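Local atomic coordinates of extracellular solute-binding protein, family 5 (Chelativorans sp., PDB entry 6WM6), a protein that binds EDTA and probably other aminopolycarboxylates in the periplasm as the solute-binding component of an ABC transporter. Residues T406-A418 / L449-F461. Numbering follows the deposited sequence.
Sequences TLRLSFPPGYPAA and LLSGNFDLHLNYF. With SO4 (sulfate ion), chain B.
R408 and D455 lock the start of two parallel strands, 407-410 and 456-461. The guanidinium takes the carboxylate side-on, NE donating to OD2 of D455 (2.9 Å) and NH2 to OD1. Both bonds lie in the guanidinium plane but come from above that of the carboxylate, 52° away. The anti lone pair of D455 OD2 takes the backbone N of R408, nearly straight at 173°. A bend at chi3 (-60°) brings the R408 tip over the 452-454 turn, where NH1 reaches G452 O at 2.8 Å and F454 N lies beneath the guanidinium centre. At this wet end one water joins D455 OD2 to T406 O, another R408 NH2 to S451 O.

Further along the packing tightens. R408 O accepts from N of both D455 and L456, then S410 N bonds to L456 O and S410 O receives L458 N. On one face L409, its CG anti to the backbone N, lays CD1 against L456 CB (3.7 Å) and L458 CG, under A422 of helix 416-429. On the other, S410 OG hydrogen-bonds H457 ND1 at 2.9 Å; N459 ND2 donates to H457 NE2, holding the imidazole at both nitrogens.

From P412 on the backbones part: P412 has no N-H for the buried L458 O, and its CD packs 3.1 Å from that oxygen. Y415 CZ touches Y460 CE2 obliquely (3.5 Å), its hydroxyl bonded to Q278. Y460 OH donates to a sulfate.

Strand 407-410 lies between 456-462 and 436-439, parallel to both; helix 416-429 makes the right-handed beta-alpha-beta crossover to 436-439 in the mixed sheet of a periplasmic-binding-protein lobe.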
# COMPACT_ATOMS: atom_id res chain seq x y z
N THR A 406 -13.30 -5.36 -30.31
CA THR A 406 -11.99 -4.88 -29.88
C THR A 406 -12.00 -4.68 -28.37
O THR A 406 -12.94 -4.09 -27.81
CB THR A 406 -11.65 -3.58 -30.59
OG1 THR A 406 -11.57 -3.83 -32.01
CG2 THR A 406 -10.35 -3.01 -30.11
N LEU A 407 -10.97 -5.19 -27.70
CA LEU A 407 -10.90 -5.15 -26.25
C LEU A 407 -10.35 -3.82 -25.77
O LEU A 407 -9.34 -3.34 -26.27
CB LEU A 407 -10.01 -6.28 -25.77
CG LEU A 407 -10.42 -7.68 -26.21
CD1 LEU A 407 -9.42 -8.69 -25.68
CD2 LEU A 407 -11.81 -8.01 -25.73
N ARG A 408 -11.01 -3.26 -24.77
CA ARG A 408 -10.59 -1.99 -24.16
C ARG A 408 -9.66 -2.33 -23.00
O ARG A 408 -10.10 -2.91 -22.01
CB ARG A 408 -11.80 -1.22 -23.68
CG ARG A 408 -12.72 -0.79 -24.83
CD ARG A 408 -14.16 -0.57 -24.33
NE ARG A 408 -14.74 -1.77 -23.75
CZ ARG A 408 -15.89 -1.80 -23.07
NH1 ARG A 408 -16.57 -0.70 -22.88
NH2 ARG A 408 -16.34 -2.95 -22.57
N LEU A 409 -8.38 -1.97 -23.13
CA LEU A 409 -7.36 -2.23 -22.12
C LEU A 409 -6.92 -0.88 -21.57
O LEU A 409 -6.27 -0.11 -22.27
CB LEU A 409 -6.20 -3.00 -22.74
CG LEU A 409 -4.92 -3.16 -21.93
CD1 LEU A 409 -5.18 -3.52 -20.48
CD2 LEU A 409 -4.05 -4.22 -22.60
N SER A 410 -7.34 -0.58 -20.35
CA SER A 410 -7.04 0.69 -19.72
C SER A 410 -5.99 0.54 -18.63
O SER A 410 -5.75 -0.54 -18.07
CB SER A 410 -8.31 1.35 -19.16
OG SER A 410 -8.88 0.58 -18.11
N PHE A 411 -5.34 1.67 -18.32
CA PHE A 411 -4.32 1.70 -17.29
C PHE A 411 -4.09 3.15 -16.88
O PHE A 411 -4.22 4.05 -17.71
CB PHE A 411 -3.01 1.06 -17.77
CG PHE A 411 -2.55 1.54 -19.11
CD1 PHE A 411 -3.01 0.91 -20.26
CD2 PHE A 411 -1.65 2.58 -19.23
CE1 PHE A 411 -2.59 1.33 -21.50
CE2 PHE A 411 -1.23 3.01 -20.49
CZ PHE A 411 -1.70 2.37 -21.62
N PRO A 412 -3.77 3.40 -15.61
CA PRO A 412 -3.59 4.77 -15.14
C PRO A 412 -2.28 5.34 -15.64
O PRO A 412 -1.35 4.59 -15.98
CB PRO A 412 -3.58 4.60 -13.62
CG PRO A 412 -3.01 3.23 -13.40
CD PRO A 412 -3.57 2.40 -14.55
N PRO A 413 -2.14 6.65 -15.68
CA PRO A 413 -0.86 7.26 -16.06
C PRO A 413 0.15 7.21 -14.92
O PRO A 413 -0.19 6.96 -13.77
CB PRO A 413 -1.24 8.70 -16.40
CG PRO A 413 -2.45 8.98 -15.58
CD PRO A 413 -3.20 7.66 -15.44
N GLY A 414 1.41 7.41 -15.29
CA GLY A 414 2.50 7.51 -14.34
C GLY A 414 3.31 6.25 -14.12
O GLY A 414 4.18 6.25 -13.24
N TYR A 415 3.06 5.19 -14.88
CA TYR A 415 3.75 3.90 -14.71
C TYR A 415 4.20 3.43 -16.08
O TYR A 415 3.47 2.70 -16.77
CB TYR A 415 2.86 2.89 -14.00
CG TYR A 415 2.55 3.36 -12.60
CD1 TYR A 415 3.40 3.05 -11.55
CD2 TYR A 415 1.47 4.18 -12.34
CE1 TYR A 415 3.16 3.51 -10.28
CE2 TYR A 415 1.22 4.65 -11.07
CZ TYR A 415 2.07 4.30 -10.04
OH TYR A 415 1.83 4.76 -8.76
N PRO A 416 5.40 3.83 -16.51
CA PRO A 416 5.88 3.41 -17.84
C PRO A 416 5.85 1.90 -18.05
O PRO A 416 5.59 1.43 -19.16
CB PRO A 416 7.30 3.98 -17.90
CG PRO A 416 7.32 5.10 -16.91
CD PRO A 416 6.35 4.74 -15.83
N ALA A 417 6.13 1.13 -17.00
CA ALA A 417 6.09 -0.32 -17.15
C ALA A 417 4.71 -0.80 -17.57
O ALA A 417 4.58 -1.74 -18.36
CB ALA A 417 6.52 -1.00 -15.85
N ALA A 418 3.65 -0.17 -17.05
CA ALA A 418 2.30 -0.57 -17.43
C ALA A 418 2.02 -0.29 -18.90
O ALA A 418 1.39 -1.10 -19.60
CB ALA A 418 1.27 0.12 -16.54
N LEU A 449 -13.43 2.88 -12.86
CA LEU A 449 -13.86 1.71 -13.60
C LEU A 449 -15.37 1.51 -13.46
O LEU A 449 -15.94 1.73 -12.38
CB LEU A 449 -13.14 0.45 -13.10
CG LEU A 449 -11.66 0.34 -13.42
CD1 LEU A 449 -11.03 -0.81 -12.62
CD2 LEU A 449 -11.42 0.15 -14.90
N LEU A 450 -16.00 1.08 -14.54
CA LEU A 450 -17.41 0.72 -14.57
C LEU A 450 -17.56 -0.62 -15.27
O LEU A 450 -16.75 -0.98 -16.14
CB LEU A 450 -18.22 1.75 -15.36
CG LEU A 450 -18.16 3.18 -14.85
CD1 LEU A 450 -18.73 4.12 -15.92
CD2 LEU A 450 -18.91 3.33 -13.55
N SER A 451 -18.62 -1.35 -14.92
CA SER A 451 -18.87 -2.61 -15.62
C SER A 451 -18.89 -2.41 -17.12
O SER A 451 -18.54 -3.32 -17.88
CB SER A 451 -20.18 -3.23 -15.16
OG SER A 451 -20.13 -3.61 -13.81
N GLY A 452 -19.31 -1.24 -17.57
CA GLY A 452 -19.45 -0.95 -18.97
C GLY A 452 -18.33 -0.25 -19.70
O GLY A 452 -18.47 -0.05 -20.91
N ASN A 453 -17.20 0.10 -19.04
CA ASN A 453 -16.20 0.94 -19.68
C ASN A 453 -14.82 0.33 -19.86
O ASN A 453 -13.88 1.02 -20.26
CB ASN A 453 -16.10 2.32 -19.01
CG ASN A 453 -15.39 2.28 -17.67
OD1 ASN A 453 -14.95 1.23 -17.18
ND2 ASN A 453 -15.25 3.45 -17.05
N PHE A 454 -14.65 -0.97 -19.59
CA PHE A 454 -13.35 -1.61 -19.79
C PHE A 454 -13.57 -3.10 -20.00
O PHE A 454 -14.57 -3.68 -19.59
CB PHE A 454 -12.39 -1.40 -18.60
CG PHE A 454 -12.67 -2.29 -17.42
CD1 PHE A 454 -13.77 -2.06 -16.62
CD2 PHE A 454 -11.86 -3.36 -17.13
CE1 PHE A 454 -14.06 -2.87 -15.54
CE2 PHE A 454 -12.13 -4.19 -16.05
CZ PHE A 454 -13.22 -3.94 -15.25
N ASP A 455 -12.57 -3.75 -20.60
CA ASP A 455 -12.49 -5.20 -20.64
C ASP A 455 -11.30 -5.75 -19.88
O ASP A 455 -11.42 -6.78 -19.20
CB ASP A 455 -12.44 -5.66 -22.10
CG ASP A 455 -13.61 -5.16 -22.91
OD1 ASP A 455 -14.76 -5.46 -22.52
OD2 ASP A 455 -13.42 -4.40 -23.89
N LEU A 456 -10.16 -5.05 -19.97
CA LEU A 456 -8.93 -5.42 -19.28
C LEU A 456 -8.38 -4.15 -18.65
O LEU A 456 -8.56 -3.05 -19.17
CB LEU A 456 -7.90 -5.97 -20.28
CG LEU A 456 -8.34 -7.18 -21.11
CD1 LEU A 456 -7.30 -7.45 -22.21
CD2 LEU A 456 -8.50 -8.40 -20.24
N HIS A 457 -7.74 -4.30 -17.49
CA HIS A 457 -7.21 -3.13 -16.77
C HIS A 457 -5.90 -3.49 -16.09
O HIS A 457 -5.85 -4.45 -15.32
CB HIS A 457 -8.21 -2.63 -15.73
CG HIS A 457 -7.79 -1.40 -14.99
ND1 HIS A 457 -7.79 -0.16 -15.56
CD2 HIS A 457 -7.31 -1.23 -13.73
CE1 HIS A 457 -7.37 0.74 -14.68
NE2 HIS A 457 -7.09 0.12 -13.55
N LEU A 458 -4.84 -2.73 -16.38
CA LEU A 458 -3.53 -2.90 -15.76
C LEU A 458 -3.36 -1.86 -14.67
O LEU A 458 -3.51 -0.67 -14.92
CB LEU A 458 -2.42 -2.72 -16.79
CG LEU A 458 -2.17 -3.81 -17.79
CD1 LEU A 458 -1.31 -3.28 -18.93
CD2 LEU A 458 -1.48 -4.98 -17.14
N ASN A 459 -3.03 -2.30 -13.47
CA ASN A 459 -2.84 -1.39 -12.34
C ASN A 459 -2.03 -2.16 -11.29
O ASN A 459 -1.41 -3.18 -11.60
CB ASN A 459 -4.22 -0.90 -11.85
CG ASN A 459 -4.19 0.48 -11.22
OD1 ASN A 459 -3.26 0.85 -10.50
ND2 ASN A 459 -5.25 1.24 -11.48
N TYR A 460 -2.03 -1.66 -10.05
CA TYR A 460 -1.37 -2.36 -8.97
C TYR A 460 -2.26 -2.38 -7.73
O TYR A 460 -3.08 -1.48 -7.53
CB TYR A 460 0.02 -1.76 -8.61
CG TYR A 460 -0.03 -0.36 -8.02
CD1 TYR A 460 -0.20 -0.15 -6.64
CD2 TYR A 460 0.08 0.76 -8.82
CE1 TYR A 460 -0.25 1.13 -6.11
CE2 TYR A 460 0.03 2.04 -8.28
CZ TYR A 460 -0.14 2.20 -6.93
OH TYR A 460 -0.21 3.49 -6.40
N PHE A 461 -2.09 -3.41 -6.92
CA PHE A 461 -2.64 -3.48 -5.57
C PHE A 461 -1.51 -3.32 -4.57
O PHE A 461 -0.38 -3.75 -4.82
CB PHE A 461 -3.34 -4.82 -5.32
CG PHE A 461 -4.76 -4.89 -5.82
CD1 PHE A 461 -5.66 -3.92 -5.47
CD2 PHE A 461 -5.19 -5.93 -6.63
CE1 PHE A 461 -6.98 -4.00 -5.91
CE2 PHE A 461 -6.50 -5.98 -7.08
CZ PHE A 461 -7.38 -5.02 -6.71
S SO4 B . -1.30 5.16 -3.14
O1 SO4 B . -0.63 5.39 -1.86
O2 SO4 B . -1.03 6.29 -4.02
O3 SO4 B . -0.79 3.91 -3.76
O4 SO4 B . -2.73 5.05 -2.91
O HOH W 1 -15.04 -4.91 -26.04
O HOH W 2 -17.81 -4.11 -20.71